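Long-range contacts in cytochrome c'' (Methylophilus methylotrophus, PDB 1GU2), which probably serves as an electron carrier, using a covalently attached heme c: residues Asp1-Ala5 and Thr79-Thr83; Asn55-Asn59 and Glu119-Thr123. All blocks are in the same frame, centred on the assembly; numbering follows the deposited sequence.

Contact 1 (Asp1-Ala5 and Thr79-Thr83); sequences DVTNA and TKRFT. With HEC (heme c), chain C.
D1 places the chain's amino terminus in the loop 79-83, beside an Asx motif that opens helix 2-19 of this cytochrome c''. D1 N donates to R81 O and to T83 OG1, each at 2.7 Å, and makes a weak third bond to T79 O. A terminal amine suits this ring of acceptors because it has more hydrogens to give than an ordinary amide. The D1 and T83 side chains cross at about a right angle, T83 bringing its hydroxyl rather than its methyl to the amine. Placed between its own N and carbonyl carbon (chi1 60°), the D1 carboxylate instead turns back to its helix, where OD1 takes N4 N at 3.0 Å nearly along the C-O axis. N4 reaches the loop with its amide: ND2 donates to F82 O at 3.3 Å, tilted from the carbonyl plane. The small A5 lets the F82 ring come close, A5 CB meeting F82 CD1 obliquely at 3.7 Å, while L116 and L117 of helix 106-118 add apolar cover. R81 turns away from the helix, bent at chi2 (-60°), toward the heme. Its guanidinium meets a propionate in plane at its edge, and heme CAA lies over one face. NE and NH1 also bond to the carbonyls of P72 and P71. A leucine here would probably leave that propionate without its positive mate and both proline carbonyls without these donors. The two arms of the fork are nearly equal: R81 NH1 to heme O1D is 3.0 Å and R81 NH2 to heme O2D 2.9 Å.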
loop_
_atom_site.group_PDB
_atom_site.type_symbol
_atom_site.label_atom_id
_atom_site.label_comp_id
_atom_site.label_asym_id
_atom_site.label_seq_id
_atom_site.Cartn_x
_atom_site.Cartn_y
_atom_site.Cartn_z
ATOM N N ASP A 1 -0.139 10.163 9.423
ATOM C CA ASP A 1 1.209 10.094 9.977
ATOM C C ASP A 1 1.565 8.664 10.324
ATOM O O ASP A 1 0.766 7.742 10.151
ATOM C CB ASP A 1 1.363 11.083 11.148
ATOM C CG ASP A 1 0.386 10.764 12.256
ATOM O OD1 ASP A 1 -0.303 9.743 12.136
ATOM O OD2 ASP A 1 0.327 11.597 13.186
ATOM N N VAL A 2 2.781 8.443 10.848
ATOM C CA VAL A 2 3.215 7.114 11.247
ATOM C C VAL A 2 2.309 6.550 12.295
ATOM O O VAL A 2 2.013 5.345 12.258
ATOM C CB VAL A 2 4.677 7.175 11.698
ATOM C CG1 VAL A 2 5.028 5.842 12.350
ATOM C CG2 VAL A 2 5.634 7.377 10.547
ATOM N N THR A 3 1.806 7.318 13.232
ATOM C CA THR A 3 0.956 6.835 14.313
ATOM C C THR A 3 -0.286 6.148 13.759
ATOM O O THR A 3 -0.635 5.050 14.171
ATOM C CB THR A 3 0.500 7.997 15.282
ATOM O OG1 THR A 3 1.653 8.705 15.732
ATOM C CG2 THR A 3 -0.238 7.425 16.468
ATOM N N ASN A 4 -0.959 6.857 12.856
ATOM C CA ASN A 4 -2.194 6.271 12.311
ATOM C C ASN A 4 -1.874 5.068 11.466
ATOM O O ASN A 4 -2.653 4.117 11.476
ATOM C CB ASN A 4 -2.979 7.299 11.512
ATOM C CG ASN A 4 -3.455 8.320 12.535
ATOM O OD1 ASN A 4 -3.667 8.108 13.738
ATOM N ND2 ASN A 4 -3.553 9.526 12.083
ATOM N N ALA A 5 -0.758 5.104 10.731
ATOM C CA ALA A 5 -0.404 3.938 9.899
ATOM C C ALA A 5 -0.172 2.741 10.788
ATOM O O ALA A 5 -0.659 1.653 10.508
ATOM C CB ALA A 5 0.817 4.277 9.016
ATOM N N THR A 79 4.410 12.833 5.969
ATOM C CA THR A 79 3.667 12.654 7.206
ATOM C C THR A 79 2.186 12.931 7.050
ATOM O O THR A 79 1.440 12.599 7.955
ATOM C CB THR A 79 4.259 13.533 8.341
ATOM O OG1 THR A 79 4.097 14.905 7.951
ATOM C CG2 THR A 79 5.729 13.258 8.544
ATOM N N LYS A 80 1.753 13.484 5.914
ATOM C CA LYS A 80 0.308 13.585 5.631
ATOM C C LYS A 80 -0.351 12.239 5.342
ATOM O O LYS A 80 -1.566 12.065 5.556
ATOM C CB LYS A 80 0.050 14.500 4.446
ATOM C CG LYS A 80 0.591 15.922 4.659
ATOM C CD LYS A 80 0.124 16.835 3.513
ATOM C CE LYS A 80 0.622 18.238 3.791
ATOM N NZ LYS A 80 -0.193 18.981 4.788
ATOM N N ARG A 81 0.417 11.257 4.870
ATOM C CA ARG A 81 -0.196 9.950 4.607
ATOM C C ARG A 81 -0.778 9.323 5.854
ATOM O O ARG A 81 -0.059 9.177 6.870
ATOM C CB ARG A 81 0.829 9.003 3.961
ATOM C CG ARG A 81 1.331 9.407 2.566
ATOM C CD ARG A 81 0.182 9.483 1.568
ATOM N NE ARG A 81 0.708 9.716 0.228
ATOM C CZ ARG A 81 -0.074 10.028 -0.792
ATOM N NH1 ARG A 81 0.488 10.202 -1.977
ATOM N NH2 ARG A 81 -1.383 10.167 -0.627
ATOM N N PHE A 82 -2.045 8.970 5.811
ATOM C CA PHE A 82 -2.829 8.343 6.877
ATOM C C PHE A 82 -3.261 9.306 7.971
ATOM O O PHE A 82 -3.959 8.869 8.920
ATOM C CB PHE A 82 -2.188 7.088 7.475
ATOM C CG PHE A 82 -1.816 6.040 6.442
ATOM C CD1 PHE A 82 -0.509 5.960 5.949
ATOM C CD2 PHE A 82 -2.765 5.169 5.950
ATOM C CE1 PHE A 82 -0.168 5.024 4.982
ATOM C CE2 PHE A 82 -2.444 4.235 4.989
ATOM C CZ PHE A 82 -1.147 4.180 4.449
ATOM N N THR A 83 -2.971 10.623 7.876
ATOM C CA THR A 83 -3.467 11.534 8.911
ATOM C C THR A 83 -4.967 11.740 8.835
ATOM O O THR A 83 -5.589 11.987 9.896
ATOM C CB THR A 83 -2.706 12.857 8.829
ATOM O OG1 THR A 83 -1.323 12.548 9.104
ATOM C CG2 THR A 83 -3.242 13.848 9.869
HETATM FE FE HEC C . -1.571 4.121 -5.755
HETATM C CHA HEC C . -2.527 6.880 -3.966
HETATM C CHB HEC C . -1.197 2.384 -2.842
HETATM C CHC HEC C . -1.106 1.244 -7.574
HETATM C CHD HEC C . -1.598 5.980 -8.638
HETATM N NA HEC C . -1.748 4.550 -3.805
HETATM C C1A HEC C . -2.174 5.760 -3.232
HETATM C C2A HEC C . -2.203 5.637 -1.801
HETATM C C3A HEC C . -1.784 4.400 -1.487
HETATM C C4A HEC C . -1.539 3.707 -2.729
HETATM C CMA HEC C . -1.628 3.768 -0.080
HETATM C CAA HEC C . -2.636 6.753 -0.834
HETATM C CBA HEC C . -4.132 6.674 -0.478
HETATM C CGA HEC C . -4.553 7.769 0.440
HETATM O O1A HEC C . -5.724 8.198 0.355
HETATM O O2A HEC C . -3.758 8.245 1.268
HETATM N NB HEC C . -1.238 2.196 -5.290
HETATM C C1B HEC C . -1.141 1.659 -4.037
HETATM C C2B HEC C . -1.011 0.211 -4.138
HETATM C C3B HEC C . -1.015 -0.108 -5.463
HETATM C C4B HEC C . -1.129 1.142 -6.180
HETATM C CMB HEC C . -0.904 -0.765 -2.953
HETATM C CAB HEC C . -0.890 -1.491 -6.145
HETATM C CBB HEC C . -2.008 -2.435 -5.706
HETATM N NC HEC C . -1.378 3.706 -7.705
HETATM C C1C HEC C . -1.153 2.446 -8.264
HETATM C C2C HEC C . -0.936 2.584 -9.688
HETATM C C3C HEC C . -1.049 3.911 -9.992
HETATM C C4C HEC C . -1.334 4.609 -8.769
HETATM C CMC HEC C . -0.584 1.381 -10.585
HETATM C CAC HEC C . -0.824 4.638 -11.318
HETATM C CBC HEC C . -1.726 4.135 -12.439
HETATM N ND HEC C . -1.971 6.022 -6.197
HETATM C C1D HEC C . -1.965 6.608 -7.471
HETATM C C2D HEC C . -2.502 7.940 -7.400
HETATM C C3D HEC C . -2.938 8.133 -6.120
HETATM C C4D HEC C . -2.492 6.996 -5.346
HETATM C CMD HEC C . -2.604 8.926 -8.579
HETATM C CAD HEC C . -3.799 9.324 -5.624
HETATM C CBD HEC C . -2.981 10.629 -5.457
HETATM C CGD HEC C . -2.367 10.798 -4.083
HETATM O O1D HEC C . -1.375 11.564 -3.910
HETATM O O2D HEC C . -2.877 10.186 -3.108
#

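Contact 2 (Asn55-Asn59 and Glu119-Thr123); sequences NNPAN and ETKPT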
loop_
_atom_site.group_PDB
_atom_site.type_symbol
_atom_site.label_atom_id
_atom_site.label_comp_id
_atom_site.label_asym_id
_atom_site.label_seq_id
_atom_site.Cartn_x
_atom_site.Cartn_y
_atom_site.Cartn_z
ATOM N N ASN A 55 9.791 1.789 -7.276
ATOM C CA ASN A 55 10.076 0.634 -6.420
ATOM C C ASN A 55 10.496 0.938 -5.008
ATOM O O ASN A 55 10.924 0.116 -4.195
ATOM C CB ASN A 55 11.159 -0.324 -7.020
ATOM C CG ASN A 55 12.488 0.343 -7.144
ATOM O OD1 ASN A 55 12.775 1.372 -6.541
ATOM N ND2 ASN A 55 13.349 -0.251 -7.986
ATOM N N ASN A 56 10.433 2.103 -4.533
ATOM C CA ASN A 56 10.639 2.734 -3.246
ATOM C C ASN A 56 9.492 3.710 -2.925
ATOM O O ASN A 56 9.440 4.825 -3.455
ATOM C CB ASN A 56 12.013 3.431 -3.217
ATOM C CG ASN A 56 12.467 3.840 -1.841
ATOM O OD1 ASN A 56 13.623 4.219 -1.555
ATOM N ND2 ASN A 56 11.576 3.765 -0.899
ATOM N N PRO A 57 8.649 3.327 -1.970
ATOM C CA PRO A 57 7.519 4.211 -1.603
ATOM C C PRO A 57 7.869 5.454 -0.827
ATOM O O PRO A 57 7.024 6.314 -0.551
ATOM C CB PRO A 57 6.654 3.250 -0.784
ATOM C CG PRO A 57 7.613 2.302 -0.155
ATOM C CD PRO A 57 8.651 2.075 -1.196
ATOM N N ALA A 58 9.130 5.715 -0.468
ATOM C CA ALA A 58 9.685 6.908 0.081
ATOM C C ALA A 58 9.968 7.925 -1.023
ATOM O O ALA A 58 10.219 9.102 -0.692
ATOM C CB ALA A 58 10.950 6.591 0.870
ATOM N N ASN A 59 9.913 7.544 -2.297
ATOM C CA ASN A 59 10.160 8.472 -3.395
ATOM C C ASN A 59 8.877 9.084 -3.960
ATOM O O ASN A 59 7.777 8.572 -3.764
ATOM C CB ASN A 59 10.884 7.821 -4.623
ATOM C CG ASN A 59 12.362 7.859 -4.324
ATOM O OD1 ASN A 59 13.310 8.534 -4.591
ATOM N ND2 ASN A 59 12.622 6.838 -3.578
ATOM N N GLU A 119 10.151 1.691 5.147
ATOM C CA GLU A 119 10.771 2.422 4.038
ATOM C C GLU A 119 10.858 3.879 4.425
ATOM O O GLU A 119 10.056 4.770 4.233
ATOM C CB GLU A 119 10.016 2.208 2.722
ATOM C CG GLU A 119 10.133 0.778 2.239
ATOM C CD GLU A 119 11.395 0.569 1.457
ATOM O OE1 GLU A 119 12.435 1.193 1.716
ATOM O OE2 GLU A 119 11.392 -0.256 0.523
ATOM N N THR A 120 11.951 4.266 5.066
ATOM C CA THR A 120 11.998 5.612 5.636
ATOM C C THR A 120 13.012 6.462 4.882
ATOM O O THR A 120 13.236 7.613 5.256
ATOM C CB THR A 120 12.382 5.580 7.122
ATOM O OG1 THR A 120 13.717 5.084 7.199
ATOM C CG2 THR A 120 11.517 4.627 7.971
ATOM N N LYS A 121 13.694 5.923 3.870
ATOM C CA LYS A 121 14.736 6.685 3.183
ATOM C C LYS A 121 14.538 6.674 1.662
ATOM O O LYS A 121 14.524 5.603 1.015
ATOM C CB LYS A 121 16.122 6.118 3.507
ATOM C CG LYS A 121 16.441 6.017 4.997
ATOM C CD LYS A 121 17.113 7.314 5.448
ATOM C CE LYS A 121 17.483 7.231 6.922
ATOM N NZ LYS A 121 17.609 8.579 7.575
ATOM N N PRO A 122 14.374 7.821 1.049
ATOM C CA PRO A 122 14.293 7.864 -0.424
ATOM C C PRO A 122 15.555 7.351 -1.050
ATOM O O PRO A 122 16.674 7.584 -0.597
ATOM C CB PRO A 122 14.075 9.352 -0.702
ATOM C CG PRO A 122 13.500 9.868 0.573
ATOM C CD PRO A 122 14.200 9.134 1.672
ATOM N N THR A 123 15.549 6.619 -2.104
ATOM C CA THR A 123 16.499 6.396 -3.164
ATOM C C THR A 123 17.037 7.692 -3.755
ATOM O O THR A 123 16.300 8.620 -4.112
ATOM C CB THR A 123 15.920 5.562 -4.340
ATOM O OG1 THR A 123 15.446 4.288 -3.839
ATOM C CG2 THR A 123 16.999 5.258 -5.390
HETATM O O HOH W 1 14.286 3.236 -6.058
#
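The amide of N56 and the carboxylate of E119 cross obliquely, their planes 29° apart, where the type I beta turn N56-N59 meets the C-terminal tail that follows helix 106-118. E119 OE1 lies to one side of the N56 amide plane and A58 CB to the other, so this buried amide is enclosed by both segments. It points in among polar atoms of the tail: N56 CG lies 3.6 Å from T123 OG1 and 3.9 Å from K121 O. The side chain of N59 crosses that of T123 at about a right angle, P122 CA lying to one side of its amide plane and T123 CB to the other. Asparagine suits both ends of this turn, since a short polar side chain can reach the polar backbone atoms of the tail.

The turn itself is closed by N59 N donating to N56 O at 3.0 Å. P57 fits its second position because the ring already holds phi near the value needed, and its backbone is hydrogen-bonded to A74. E119 crosses the P57 ring at about a right angle, CB of E119 lying 3.7 Å from CG of P57. A bend at chi2 (-85°) lays the aliphatic part of E119 against the proline and sends OE2 to a hydrogen bond with Y115 OH of helix 106-118. A58, small enough to nestle against the tail backbone, sets its CB 3.6 Å from P122 N, and V77 touches the same methyl. P122 answers with its ring, P122 CG lying 3.6 Å from A58 O. Beyond it the T123 hydroxyl accepts a hydrogen bond from a water, whose oxygen is 2.7 Å from T123 OG1.

Contacts 1 and 2 lie 16 Å apart between centres, with nearest atoms about 7 Å from each other, and their segments alternate along the chain, in the order 1-5, 55-59, 79-83, 119-123. They do not touch directly but share neighbours: L116 of helix 106-118 packs on both F82 and P57, and L73 is met by both R81 and P57. Contact 1 touches the heme through R81, whose side chain is about 6 Å from that of the axial ligand H53 and about 8 Å from that of H95. Contact 2 stays further off, the P57 side chain being about 8 Å from the heme and about 6 Å from the side chain of H53.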